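Local coordinates for HEPN domain-containing protein (Thermotoga maritima, PDB 1O3U) that is of unknown function but adopts the all-helical HEPN fold, whose members in other prokaryotes include toxin-like ribonucleases and partners of small nucleotidyltransferases, at residues H22-L27 with R116-A121; D65-L70 with F74-E79; D82-L87 with E122-F127; D98-G103 with N107-I112. One frame throughout, in Å; residues are numbered along the deposited sequence.

Interaction 1: residues H22-L27 with R116-A121; sequences HAKHDL and RLVNYA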
loop_
_atom_site.group_PDB
_atom_site.type_symbol
_atom_site.label_atom_id
_atom_site.label_comp_id
_atom_site.label_asym_id
_atom_site.label_seq_id
_atom_site.Cartn_x
_atom_site.Cartn_y
_atom_site.Cartn_z
ATOM N N HIS A 22 2.186 -9.523 1.531
ATOM C CA HIS A 22 0.995 -9.445 0.674
ATOM C C HIS A 22 1.328 -9.911 -0.741
ATOM O O HIS A 22 0.608 -10.726 -1.325
ATOM C CB HIS A 22 0.403 -8.040 0.611
ATOM C CG HIS A 22 -1.071 -8.001 0.271
ATOM N ND1 HIS A 22 -1.804 -6.832 0.283
ATOM C CD2 HIS A 22 -1.951 -8.989 -0.036
ATOM C CE1 HIS A 22 -3.064 -7.104 -0.019
ATOM N NE2 HIS A 22 -3.179 -8.402 -0.203
ATOM N N ALA A 23 2.409 -9.375 -1.314
ATOM C CA ALA A 23 2.835 -9.750 -2.652
ATOM C C ALA A 23 3.077 -11.272 -2.780
ATOM O O ALA A 23 2.704 -11.886 -3.784
ATOM C CB ALA A 23 4.058 -9.023 -3.011
ATOM N N LYS A 24 3.760 -11.832 -1.786
ATOM C CA LYS A 24 4.085 -13.228 -1.770
ATOM C C LYS A 24 2.810 -14.114 -1.665
ATOM O O LYS A 24 2.741 -15.180 -2.275
ATOM C CB LYS A 24 5.050 -13.500 -0.632
ATOM C CG LYS A 24 6.471 -13.007 -0.924
ATOM C CD LYS A 24 7.399 -13.409 0.160
ATOM C CE LYS A 24 8.752 -12.809 -0.099
ATOM N NZ LYS A 24 9.720 -13.246 0.883
ATOM N N HIS A 25 1.830 -13.642 -0.923
ATOM C CA HIS A 25 0.538 -14.313 -0.806
ATOM C C HIS A 25 -0.192 -14.298 -2.127
ATOM O O HIS A 25 -0.714 -15.334 -2.571
ATOM C CB HIS A 25 -0.302 -13.622 0.254
ATOM C CG HIS A 25 -1.569 -14.351 0.577
ATOM N ND1 HIS A 25 -2.790 -13.963 0.076
ATOM C CD2 HIS A 25 -1.800 -15.443 1.343
ATOM C CE1 HIS A 25 -3.725 -14.781 0.530
ATOM N NE2 HIS A 25 -3.150 -15.696 1.293
ATOM N N ASP A 26 -0.235 -13.127 -2.765
ATOM C CA ASP A 26 -0.854 -13.007 -4.093
ATOM C C ASP A 26 -0.119 -13.896 -5.109
ATOM O O ASP A 26 -0.766 -14.583 -5.916
ATOM C CB ASP A 26 -0.857 -11.570 -4.599
ATOM C CG ASP A 26 -1.957 -10.708 -3.949
ATOM O OD1 ASP A 26 -3.066 -11.216 -3.644
ATOM O OD2 ASP A 26 -1.769 -9.529 -3.722
ATOM N N LEU A 27 1.219 -13.914 -5.059
ATOM C CA LEU A 27 1.982 -14.766 -5.939
ATOM C C LEU A 27 1.592 -16.243 -5.795
ATOM O O LEU A 27 1.412 -16.941 -6.802
ATOM C CB LEU A 27 3.464 -14.599 -5.691
ATOM C CG LEU A 27 4.428 -15.401 -6.552
ATOM C CD1 LEU A 27 4.211 -15.112 -8.042
ATOM C CD2 LEU A 27 5.828 -15.043 -6.118
ATOM N N ARG A 116 10.119 -12.363 -10.123
ATOM C CA ARG A 116 11.198 -11.410 -10.322
ATOM C C ARG A 116 10.920 -10.099 -9.562
ATOM O O ARG A 116 11.795 -9.574 -8.829
ATOM C CB ARG A 116 11.348 -11.160 -11.837
ATOM C CG ARG A 116 12.587 -10.595 -12.275
ATOM C CD ARG A 116 12.970 -10.998 -13.703
ATOM N NE ARG A 116 11.946 -10.654 -14.691
ATOM C CZ ARG A 116 11.659 -9.414 -15.052
ATOM N NH1 ARG A 116 12.307 -8.399 -14.519
ATOM N NH2 ARG A 116 10.699 -9.175 -15.947
ATOM N N LEU A 117 9.733 -9.566 -9.764
ATOM C CA LEU A 117 9.383 -8.288 -9.147
ATOM C C LEU A 117 9.310 -8.409 -7.617
ATOM O O LEU A 117 9.671 -7.489 -6.883
ATOM C CB LEU A 117 8.086 -7.735 -9.733
ATOM C CG LEU A 117 8.150 -7.461 -11.237
ATOM C CD1 LEU A 117 6.821 -6.963 -11.735
ATOM C CD2 LEU A 117 9.246 -6.473 -11.521
ATOM N N VAL A 118 8.812 -9.531 -7.126
ATOM C CA VAL A 118 8.757 -9.759 -5.687
ATOM C C VAL A 118 10.200 -9.821 -5.152
ATOM O O VAL A 118 10.542 -9.212 -4.102
ATOM C CB VAL A 118 7.949 -11.037 -5.363
ATOM C CG1 VAL A 118 8.221 -11.523 -3.957
ATOM C CG2 VAL A 118 6.410 -10.833 -5.617
ATOM N N ASN A 119 11.061 -10.570 -5.850
ATOM C CA ASN A 119 12.448 -10.628 -5.445
ATOM C C ASN A 119 13.115 -9.259 -5.444
ATOM O O ASN A 119 13.898 -8.951 -4.563
ATOM C CB ASN A 119 13.256 -11.588 -6.305
ATOM C CG ASN A 119 12.831 -13.023 -6.120
ATOM O OD1 ASN A 119 12.143 -13.377 -5.137
ATOM N ND2 ASN A 119 13.236 -13.886 -7.088
ATOM N N TYR A 120 12.824 -8.460 -6.454
ATOM C CA TYR A 120 13.395 -7.114 -6.548
ATOM C C TYR A 120 12.975 -6.290 -5.350
ATOM O O TYR A 120 13.797 -5.573 -4.809
ATOM C CB TYR A 120 12.963 -6.385 -7.805
ATOM C CG TYR A 120 13.495 -6.941 -9.104
ATOM C CD1 TYR A 120 14.481 -7.907 -9.122
ATOM C CD2 TYR A 120 13.055 -6.420 -10.331
ATOM C CE1 TYR A 120 14.965 -8.411 -10.317
ATOM C CE2 TYR A 120 13.540 -6.891 -11.501
ATOM C CZ TYR A 120 14.497 -7.891 -11.500
ATOM O OH TYR A 120 14.986 -8.369 -12.691
ATOM N N ALA A 121 11.705 -6.370 -4.960
ATOM C CA ALA A 121 11.219 -5.581 -3.840
ATOM C C ALA A 121 11.914 -6.040 -2.541
ATOM O O ALA A 121 12.371 -5.235 -1.738
ATOM C CB ALA A 121 9.732 -5.720 -3.704
#
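Val-118 lodges its two methyls among the side chains of Ala-23 and Lys-24 on one turn of helix 11-28 and Leu-27 on the next. Its CG2 lies 3.9 Å from CB of Ala-23 and, less closely, 4.3 Å from CD2 of Leu-27. The other branch is turned to the lysine: with CG1 of Val-118 opposite its own backbone N (chi1 163°), that methyl sits 3.8 Å from CG of Lys-24 and also touches CE farther along. The lysine chain is extended, so its methylenes pass over the valine at a slant before NZ forms a salt bridge with Glu-122, one turn later on helix 104-132. The helices run antiparallel, their local axes 10.3 Å apart at 164°, and Ala-23, the smallest partner, stands where the two backbones are nearest. Ser-38 and Ser-39 of helix 32-54 touch Ala-23 and Val-118 respectively. The opposite flank of helix 11-28 serves the dimer, where His-22 and Asp-26 bond to Asp-26 and His-22 of the second subunit. Between the two segments themselves cohesion is purely apolar, resting on methyl and methylene contacts, and the lysine's charge is paired at the margin of the apolar contact.

Interaction 2: residues D65-L70 with F74-E79; sequences DFLGEL and FEIPEE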
loop_
_atom_site.group_PDB
_atom_site.type_symbol
_atom_site.label_atom_id
_atom_site.label_comp_id
_atom_site.label_asym_id
_atom_site.label_seq_id
_atom_site.Cartn_x
_atom_site.Cartn_y
_atom_site.Cartn_z
ATOM N N ASP A 65 12.195 7.486 -8.396
ATOM C CA ASP A 65 12.235 8.856 -7.876
ATOM C C ASP A 65 13.015 8.864 -6.564
ATOM O O ASP A 65 13.983 9.590 -6.412
ATOM C CB ASP A 65 10.829 9.444 -7.612
ATOM C CG ASP A 65 10.102 9.867 -8.867
ATOM O OD1 ASP A 65 10.744 10.067 -9.923
ATOM O OD2 ASP A 65 8.859 10.025 -8.873
ATOM N N PHE A 66 12.603 8.026 -5.623
ATOM C CA PHE A 66 13.197 8.058 -4.291
ATOM C C PHE A 66 14.656 7.577 -4.309
ATOM O O PHE A 66 15.507 8.158 -3.658
ATOM C CB PHE A 66 12.391 7.218 -3.310
ATOM C CG PHE A 66 10.931 7.602 -3.199
ATOM C CD1 PHE A 66 10.539 8.909 -3.014
ATOM C CD2 PHE A 66 9.958 6.616 -3.191
ATOM C CE1 PHE A 66 9.204 9.234 -2.877
ATOM C CE2 PHE A 66 8.610 6.953 -3.070
ATOM C CZ PHE A 66 8.247 8.264 -2.904
ATOM N N LEU A 67 14.959 6.517 -5.040
ATOM C CA LEU A 67 16.375 6.067 -5.141
ATOM C C LEU A 67 17.282 7.082 -5.798
ATOM O O LEU A 67 18.441 7.220 -5.423
ATOM C CB LEU A 67 16.472 4.751 -5.911
ATOM C CG LEU A 67 16.038 3.488 -5.227
ATOM C CD1 LEU A 67 16.424 2.328 -6.139
ATOM C CD2 LEU A 67 16.725 3.326 -3.820
ATOM N N GLY A 68 16.766 7.816 -6.777
ATOM C CA GLY A 68 17.532 8.873 -7.398
ATOM C C GLY A 68 17.892 9.940 -6.387
ATOM O O GLY A 68 19.025 10.370 -6.349
ATOM N N GLU A 69 16.934 10.377 -5.564
ATOM C CA GLU A 69 17.189 11.396 -4.537
ATOM C C GLU A 69 18.203 10.853 -3.522
ATOM O O GLU A 69 19.118 11.554 -3.084
ATOM C CB GLU A 69 15.888 11.800 -3.787
ATOM C CG GLU A 69 14.967 12.810 -4.465
ATOM C CD GLU A 69 13.685 13.069 -3.652
ATOM O OE1 GLU A 69 13.761 13.598 -2.502
ATOM O OE2 GLU A 69 12.593 12.731 -4.171
ATOM N N LEU A 70 18.019 9.594 -3.157
ATOM C CA LEU A 70 18.891 8.949 -2.174
ATOM C C LEU A 70 20.365 8.897 -2.640
ATOM O O LEU A 70 21.279 8.950 -1.813
ATOM C CB LEU A 70 18.339 7.566 -1.858
ATOM C CG LEU A 70 18.687 6.995 -0.491
ATOM C CD1 LEU A 70 18.319 7.986 0.624
ATOM C CD2 LEU A 70 17.998 5.609 -0.270
ATOM N N PHE A 74 23.837 8.537 -0.457
ATOM C CA PHE A 74 24.345 7.170 -0.379
ATOM C C PHE A 74 24.592 6.575 -1.743
ATOM O O PHE A 74 23.858 6.832 -2.664
ATOM C CB PHE A 74 23.363 6.261 0.383
ATOM C CG PHE A 74 23.000 6.806 1.734
ATOM C CD1 PHE A 74 23.945 6.827 2.753
ATOM C CD2 PHE A 74 21.757 7.336 1.973
ATOM C CE1 PHE A 74 23.654 7.370 3.997
ATOM C CE2 PHE A 74 21.444 7.889 3.229
ATOM C CZ PHE A 74 22.398 7.906 4.232
ATOM N N GLU A 75 25.596 5.724 -1.836
ATOM C CA GLU A 75 25.824 4.996 -3.053
ATOM C C GLU A 75 24.742 3.924 -3.238
ATOM O O GLU A 75 24.548 3.054 -2.372
ATOM C CB GLU A 75 27.217 4.362 -3.039
ATOM C CG GLU A 75 27.512 3.408 -4.181
ATOM C CD GLU A 75 27.494 4.069 -5.545
ATOM O OE1 GLU A 75 27.386 5.300 -5.605
ATOM O OE2 GLU A 75 27.560 3.344 -6.566
ATOM N N ILE A 76 24.036 4.007 -4.352
ATOM C CA ILE A 76 22.998 3.035 -4.704
ATOM C C ILE A 76 23.498 2.171 -5.853
ATOM O O ILE A 76 23.750 2.687 -6.966
ATOM C CB ILE A 76 21.711 3.720 -5.178
ATOM C CG1 ILE A 76 21.183 4.727 -4.138
ATOM C CG2 ILE A 76 20.677 2.650 -5.583
ATOM C CD1 ILE A 76 20.966 4.184 -2.739
ATOM N N PRO A 77 23.602 0.872 -5.621
ATOM C CA PRO A 77 24.077 -0.020 -6.670
ATOM C C PRO A 77 23.202 0.086 -7.922
ATOM O O PRO A 77 21.967 0.276 -7.846
ATOM C CB PRO A 77 23.989 -1.404 -6.037
ATOM C CG PRO A 77 23.894 -1.173 -4.568
ATOM C CD PRO A 77 23.245 0.145 -4.383
ATOM N N GLU A 78 23.865 0.005 -9.065
ATOM C CA GLU A 78 23.219 0.115 -10.350
ATOM C C GLU A 78 22.122 -0.905 -10.500
ATOM O O GLU A 78 21.063 -0.585 -11.034
ATOM C CB GLU A 78 24.259 -0.075 -11.474
ATOM C CG GLU A 78 23.690 0.101 -12.866
ATOM C CD GLU A 78 24.616 -0.447 -13.932
ATOM O OE1 GLU A 78 25.319 0.379 -14.560
ATOM O OE2 GLU A 78 24.648 -1.697 -14.128
ATOM N N GLU A 79 22.367 -2.134 -10.059
ATOM C CA GLU A 79 21.369 -3.190 -10.203
ATOM C C GLU A 79 20.092 -2.910 -9.433
ATOM O O GLU A 79 19.039 -3.335 -9.854
ATOM C CB GLU A 79 21.925 -4.550 -9.817
ATOM C CG GLU A 79 21.952 -4.889 -8.343
ATOM C CD GLU A 79 22.783 -6.124 -8.085
ATOM O OE1 GLU A 79 24.017 -5.994 -8.245
ATOM O OE2 GLU A 79 22.219 -7.205 -7.763
#
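Leu-70 packs most closely against Phe-74, its CD1 approaching the ring edge, near the ring plane, 3.7 Å from CD2. With CG opposite its own backbone N (chi1 -154°), its side chain runs between Phe-74 and Ile-76, where the two methyls find different partners: CD1 meets the ring and CD2 meets Ile-76 CD1 at 4.1 Å, the side chains of Leu-70 and Ile-76 crossing nearly at right angles. The backbones join too, since Phe-74 N donates to Leu-70 O over 2.9 Å in an almost straight bond (173°). An alanine in place of Leu-70 would keep this bond but is likely to open a gap between Phe-74 and Ile-76, leaving both without their shared apolar neighbour. The side chains pack more loosely at Leu-67, whose CD1 stands 4.3 Å from Ile-76 CG2, although Leu-67 O comes within 3.9 Å of Ile-76 CG1. Leu-67 also touches Met-81 and Ala-84, and Glu-75 points away from helix 63-70 to the exposed side. Phe-127 and Leu-131 of helix 104-132 touch Ile-76 and Phe-74 respectively. The whole is a compact helix-loop-helix connection, in which residues 74-76 fold back past the last turn of helix 63-70 and Pro-77 N-caps helix 78-88.

Interaction 3: residues D82-L87 with E122-F127; sequences DHALEL and EKIIRF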
loop_
_atom_site.group_PDB
_atom_site.type_symbol
_atom_site.label_atom_id
_atom_site.label_comp_id
_atom_site.label_asym_id
_atom_site.label_seq_id
_atom_site.Cartn_x
_atom_site.Cartn_y
_atom_site.Cartn_z
ATOM N N ASP A 82 18.217 -0.468 -11.566
ATOM C CA ASP A 82 17.647 -1.317 -12.621
ATOM C C ASP A 82 16.365 -2.011 -12.139
ATOM O O ASP A 82 15.353 -1.983 -12.818
ATOM C CB ASP A 82 18.640 -2.394 -13.093
ATOM C CG ASP A 82 19.683 -1.869 -14.070
ATOM O OD1 ASP A 82 20.566 -2.672 -14.511
ATOM O OD2 ASP A 82 19.693 -0.677 -14.463
ATOM N N HIS A 83 16.421 -2.631 -10.974
ATOM C CA HIS A 83 15.228 -3.291 -10.423
ATOM C C HIS A 83 14.092 -2.300 -10.191
ATOM O O HIS A 83 12.920 -2.606 -10.434
ATOM C CB HIS A 83 15.530 -3.980 -9.094
ATOM C CG HIS A 83 16.556 -5.068 -9.168
ATOM N ND1 HIS A 83 16.972 -5.634 -10.352
ATOM C CD2 HIS A 83 17.233 -5.712 -8.184
ATOM C CE1 HIS A 83 17.885 -6.556 -10.102
ATOM N NE2 HIS A 83 18.030 -6.655 -8.789
ATOM N N ALA A 84 14.453 -1.116 -9.698
ATOM C CA ALA A 84 13.478 -0.088 -9.389
ATOM C C ALA A 84 12.745 0.307 -10.651
ATOM O O ALA A 84 11.555 0.519 -10.636
ATOM C CB ALA A 84 14.133 1.111 -8.788
ATOM N N LEU A 85 13.463 0.381 -11.748
ATOM C CA LEU A 85 12.858 0.813 -12.997
ATOM C C LEU A 85 11.894 -0.246 -13.494
ATOM O O LEU A 85 10.848 0.105 -14.000
ATOM C CB LEU A 85 13.917 1.137 -14.026
ATOM C CG LEU A 85 14.606 2.441 -13.605
ATOM C CD1 LEU A 85 16.018 2.522 -14.192
ATOM C CD2 LEU A 85 13.756 3.638 -14.009
ATOM N N GLU A 86 12.218 -1.522 -13.279
ATOM C CA GLU A 86 11.311 -2.603 -13.624
ATOM C C GLU A 86 10.050 -2.571 -12.760
ATOM O O GLU A 86 8.945 -2.833 -13.240
ATOM C CB GLU A 86 11.988 -3.957 -13.473
ATOM C CG GLU A 86 13.138 -4.171 -14.420
ATOM C CD GLU A 86 12.683 -4.571 -15.799
ATOM O OE1 GLU A 86 11.961 -5.582 -15.920
ATOM O OE2 GLU A 86 13.055 -3.870 -16.760
ATOM N N LEU A 87 10.215 -2.235 -11.491
ATOM C CA LEU A 87 9.100 -2.176 -10.562
ATOM C C LEU A 87 8.193 -1.004 -10.862
ATOM O O LEU A 87 6.997 -1.050 -10.578
ATOM C CB LEU A 87 9.619 -2.007 -9.148
ATOM C CG LEU A 87 10.059 -3.271 -8.464
ATOM C CD1 LEU A 87 11.003 -2.892 -7.295
ATOM C CD2 LEU A 87 8.791 -4.028 -7.994
ATOM N N GLU A 122 11.994 -7.345 -2.363
ATOM C CA GLU A 122 12.737 -7.905 -1.274
ATOM C C GLU A 122 14.212 -7.460 -1.201
ATOM O O GLU A 122 14.709 -7.133 -0.119
ATOM C CB GLU A 122 12.634 -9.419 -1.310
ATOM C CG GLU A 122 13.227 -10.105 -0.082
ATOM C CD GLU A 122 12.602 -11.483 0.116
ATOM O OE1 GLU A 122 12.394 -12.199 -0.896
ATOM O OE2 GLU A 122 12.271 -11.844 1.249
ATOM N N LYS A 123 14.890 -7.448 -2.347
ATOM C CA LYS A 123 16.230 -6.947 -2.451
ATOM C C LYS A 123 16.350 -5.504 -1.997
ATOM O O LYS A 123 17.246 -5.148 -1.227
ATOM C CB LYS A 123 16.683 -7.129 -3.898
ATOM C CG LYS A 123 18.077 -7.287 -4.118
ATOM C CD LYS A 123 18.254 -8.035 -5.470
ATOM C CE LYS A 123 19.649 -8.301 -5.774
ATOM N NZ LYS A 123 19.864 -8.381 -7.236
ATOM N N ILE A 124 15.422 -4.663 -2.459
ATOM C CA ILE A 124 15.411 -3.277 -2.062
ATOM C C ILE A 124 15.157 -3.123 -0.562
ATOM O O ILE A 124 15.854 -2.310 0.129
ATOM C CB ILE A 124 14.406 -2.485 -2.933
ATOM C CG1 ILE A 124 14.954 -2.347 -4.362
ATOM C CG2 ILE A 124 14.144 -1.096 -2.344
ATOM C CD1 ILE A 124 13.944 -1.810 -5.405
ATOM N N ILE A 125 14.168 -3.857 -0.045
ATOM C CA ILE A 125 13.914 -3.872 1.392
ATOM C C ILE A 125 15.184 -4.225 2.208
ATOM O O ILE A 125 15.510 -3.535 3.159
ATOM C CB ILE A 125 12.773 -4.803 1.740
ATOM C CG1 ILE A 125 11.459 -4.234 1.226
ATOM C CG2 ILE A 125 12.767 -5.105 3.261
ATOM C CD1 ILE A 125 10.287 -5.282 1.267
ATOM N N ARG A 126 15.899 -5.273 1.810
ATOM C CA ARG A 126 17.078 -5.745 2.528
ATOM C C ARG A 126 18.240 -4.736 2.399
ATOM O O ARG A 126 18.955 -4.486 3.359
ATOM C CB ARG A 126 17.472 -7.119 2.009
ATOM C CG ARG A 126 16.451 -8.210 2.391
ATOM C CD ARG A 126 16.791 -9.581 1.851
ATOM N NE ARG A 126 15.992 -10.617 2.488
ATOM C CZ ARG A 126 15.985 -11.885 2.116
ATOM N NH1 ARG A 126 16.742 -12.303 1.120
ATOM N NH2 ARG A 126 15.236 -12.741 2.763
ATOM N N PHE A 127 18.361 -4.096 1.248
ATOM C CA PHE A 127 19.338 -3.001 1.078
ATOM C C PHE A 127 19.060 -1.824 2.027
ATOM O O PHE A 127 19.987 -1.279 2.724
ATOM C CB PHE A 127 19.319 -2.486 -0.342
ATOM C CG PHE A 127 20.265 -1.341 -0.564
ATOM C CD1 PHE A 127 21.596 -1.555 -0.740
ATOM C CD2 PHE A 127 19.786 -0.034 -0.597
ATOM C CE1 PHE A 127 22.464 -0.470 -0.970
ATOM C CE2 PHE A 127 20.635 1.022 -0.814
ATOM C CZ PHE A 127 21.968 0.804 -0.996
#
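The imidazole of His-83 meets Lys-123 at its rim: NZ lies 2° out of the ring plane and donates to NE2 over 3.0 Å, with CE also close to that plane. Tyr-120, one turn before Lys-123 on the same helix, stacks on the imidazole. CG of the lysine is turned opposite its backbone N (chi1 -152°) and the chain runs out extended, crossing the histidine about at right angles so that CD comes within 3.6 Å of NE2. The ammonium has a stronger partner in Glu-79, its salt-bridge mate, which would probably favour its charged form as donor to the ring. An alanine at His-83 would probably leave Lys-123 without its ring acceptor and Tyr-120 without its stacking mate, freeing the lysine to turn more about Glu-79. Another flat pair lies on the far flank, where CD of Glu-122 sits 3.9 Å above the centre of the Arg-126 guanidinium, an attraction of charges rather than an aimed N-H bond. Deeper in, Leu-87 and Ile-124 meet tip to tip, CD1 to CD1 at 3.7 Å, and Ala-84 flanks the isoleucine more loosely. Val-47 of helix 32-54 and Val-63 of helix 63-70 also touch Ile-124. The local axes lie 10.8 Å apart and cross at -132°, an oblique antiparallel packing of helix 78-88 on helix 104-132 within the helical bundle of the HEPN domain.

Interaction 4: residues D98-G103 with N107-I112; sequences DALPSG and NRYSRI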
loop_
_atom_site.group_PDB
_atom_site.type_symbol
_atom_site.label_atom_id
_atom_site.label_comp_id
_atom_site.label_asym_id
_atom_site.label_seq_id
_atom_site.Cartn_x
_atom_site.Cartn_y
_atom_site.Cartn_z
ATOM N N ASP A 98 1.192 -10.274 -24.756
ATOM C CA ASP A 98 -0.144 -10.609 -25.269
ATOM C C ASP A 98 -0.063 -11.501 -26.494
ATOM O O ASP A 98 -1.013 -12.233 -26.801
ATOM C CB ASP A 98 -0.966 -9.337 -25.563
ATOM C CG ASP A 98 -0.933 -8.911 -27.032
ATOM O OD1 ASP A 98 0.138 -8.464 -27.516
ATOM O OD2 ASP A 98 -1.940 -8.957 -27.780
ATOM N N ALA A 99 1.070 -11.431 -27.196
ATOM C CA ALA A 99 1.304 -12.257 -28.382
ATOM C C ALA A 99 1.736 -13.700 -28.040
ATOM O O ALA A 99 1.852 -14.524 -28.940
ATOM C CB ALA A 99 2.340 -11.593 -29.290
ATOM N N LEU A 100 2.003 -13.982 -26.757
ATOM C CA LEU A 100 2.157 -15.362 -26.266
ATOM C C LEU A 100 0.778 -16.041 -26.108
ATOM O O LEU A 100 -0.126 -15.443 -25.542
ATOM C CB LEU A 100 2.815 -15.378 -24.893
ATOM C CG LEU A 100 4.258 -14.881 -24.786
ATOM C CD1 LEU A 100 4.691 -15.008 -23.357
ATOM C CD2 LEU A 100 5.192 -15.665 -25.721
ATOM N N PRO A 101 0.640 -17.298 -26.540
ATOM C CA PRO A 101 -0.612 -18.047 -26.342
ATOM C C PRO A 101 -1.053 -18.184 -24.882
ATOM O O PRO A 101 -0.244 -18.363 -23.955
ATOM C CB PRO A 101 -0.284 -19.437 -26.906
ATOM C CG PRO A 101 0.866 -19.262 -27.781
ATOM C CD PRO A 101 1.654 -18.104 -27.247
ATOM N N SER A 102 -2.362 -18.075 -24.695
ATOM C CA SER A 102 -3.051 -18.501 -23.481
ATOM C C SER A 102 -2.648 -19.896 -23.046
ATOM O O SER A 102 -2.316 -20.750 -23.871
ATOM C CB SER A 102 -4.581 -18.491 -23.697
ATOM O OG SER A 102 -5.122 -17.257 -23.265
ATOM N N GLY A 103 -2.737 -20.120 -21.741
ATOM C CA GLY A 103 -2.297 -21.356 -21.130
ATOM C C GLY A 103 -0.897 -21.254 -20.604
ATOM O O GLY A 103 -0.495 -20.181 -20.133
ATOM N N ASN A 107 1.082 -17.968 -18.764
ATOM C CA ASN A 107 1.138 -18.131 -17.323
ATOM C C ASN A 107 2.552 -18.297 -16.817
ATOM O O ASN A 107 2.874 -17.802 -15.742
ATOM C CB ASN A 107 0.310 -19.320 -16.862
ATOM C CG ASN A 107 -1.170 -19.199 -17.250
ATOM O OD1 ASN A 107 -1.686 -18.090 -17.484
ATOM N ND2 ASN A 107 -1.853 -20.348 -17.333
ATOM N N ARG A 108 3.386 -19.000 -17.580
ATOM C CA ARG A 108 4.776 -19.149 -17.219
ATOM C C ARG A 108 5.479 -17.815 -17.247
ATOM O O ARG A 108 6.179 -17.483 -16.292
ATOM C CB ARG A 108 5.469 -20.218 -18.072
ATOM C CG ARG A 108 5.164 -21.623 -17.522
ATOM C CD ARG A 108 5.738 -22.802 -18.309
ATOM N NE ARG A 108 7.192 -22.751 -18.499
ATOM C CZ ARG A 108 7.934 -23.806 -18.845
ATOM N NH1 ARG A 108 7.384 -25.006 -18.990
ATOM N NH2 ARG A 108 9.234 -23.670 -19.027
ATOM N N TYR A 109 5.263 -17.029 -18.292
ATOM C CA TYR A 109 5.866 -15.709 -18.426
ATOM C C TYR A 109 5.417 -14.846 -17.249
ATOM O O TYR A 109 6.236 -14.189 -16.624
ATOM C CB TYR A 109 5.455 -15.040 -19.752
ATOM C CG TYR A 109 5.982 -13.611 -19.953
ATOM C CD1 TYR A 109 6.875 -13.307 -20.985
ATOM C CD2 TYR A 109 5.569 -12.563 -19.126
ATOM C CE1 TYR A 109 7.352 -11.987 -21.180
ATOM C CE2 TYR A 109 6.037 -11.256 -19.310
ATOM C CZ TYR A 109 6.917 -10.972 -20.332
ATOM O OH TYR A 109 7.370 -9.677 -20.492
ATOM N N SER A 110 4.126 -14.875 -16.927
ATOM C CA SER A 110 3.588 -14.013 -15.850
ATOM C C SER A 110 4.084 -14.404 -14.468
ATOM O O SER A 110 4.365 -13.559 -13.630
ATOM C CB SER A 110 2.062 -14.028 -15.852
ATOM O OG SER A 110 1.598 -13.547 -17.070
ATOM N N ARG A 111 4.138 -15.702 -14.220
ATOM C CA ARG A 111 4.630 -16.236 -12.960
ATOM C C ARG A 111 6.091 -15.840 -12.736
ATOM O O ARG A 111 6.452 -15.413 -11.664
ATOM C CB ARG A 111 4.453 -17.759 -12.961
ATOM C CG ARG A 111 5.106 -18.508 -11.802
ATOM C CD ARG A 111 4.617 -18.102 -10.488
ATOM N NE ARG A 111 5.424 -18.643 -9.399
ATOM C CZ ARG A 111 4.944 -18.975 -8.205
ATOM N NH1 ARG A 111 3.649 -18.891 -7.946
ATOM N NH2 ARG A 111 5.766 -19.463 -7.293
ATOM N N ILE A 112 6.937 -16.003 -13.751
ATOM C CA ILE A 112 8.343 -15.637 -13.647
ATOM C C ILE A 112 8.517 -14.131 -13.424
ATOM O O ILE A 112 9.302 -13.687 -12.573
ATOM C CB ILE A 112 9.110 -16.094 -14.932
ATOM C CG1 ILE A 112 9.119 -17.622 -14.993
ATOM C CG2 ILE A 112 10.511 -15.541 -14.902
ATOM C CD1 ILE A 112 9.548 -18.219 -16.288
HETATM O O HOH W 1 -3.163 -17.911 -19.671
#
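Gly-103 and Asn-107 are joined through the backbone, Asn-107 N donating to Gly-103 O over 3.0 Å at 168°, where an irregular chain enters helix 104-132. Residues 98-103 form no regular structure, and Gly-103, at the N-cap position, has a positive phi (95°). A side chain there would be pressed against the carbonyl oxygen of Ser-102, so the absence of CB lets the chain make this turn. The Asn-107 side chain folds back over the same peptide, its CG opposite the carbonyl carbon (chi1 -59°). Its ND2 stands 3.1 Å from Gly-103 O, but the angle is too poor for a hydrogen bond. The other amide end is better engaged: a water donates to OD1 of Asn-107 over 2.6 Å and accepts from N of Gly-103 at 3.1 Å, thus bridging side chain and cap backbone. Apart from the cap, Leu-100 of the loop and Tyr-109 of the helix meet about at right angles. CD1 of the leucine lies 3.6 Å from CD1 of the tyrosine and 3.7 Å from its CB, so a single methyl supplies the apolar contact. Arg-106 in the intervening helical turn bonds to Leu-100 O, adding a polar tie to the loop. These residues lie mostly at the surface, and the arrangement is a helix N-terminus with a glycine N-cap, its backbone linked by water to a side chain of the first helical turn.

Helix 104-132 ties the set together, carrying one side of interactions 1, 3 and 4. Interactions 1 and 3, with centres 11 Å apart, are bridged by charge: Lys-24 NZ lies 2.9 Å from Glu-122 OE2, and Arg-116 NH1 3.2 Å from Glu-86 OE1. Interaction 2 abuts interaction 3 at 10 Å between centres, through Glu-79 OE2 to Lys-123 NZ at 2.7 Å and through Leu-67 against Ala-84. Interaction 4 is remote, about 32 Å from interaction 2 between centres, yet Leu-27 of interaction 1 touches its Arg-111. A disulfide between Cys-36 and Cys-91 further ties helix 32-54 to the chain after helix 78-88. No functional site has been assigned to which these contacts could be related.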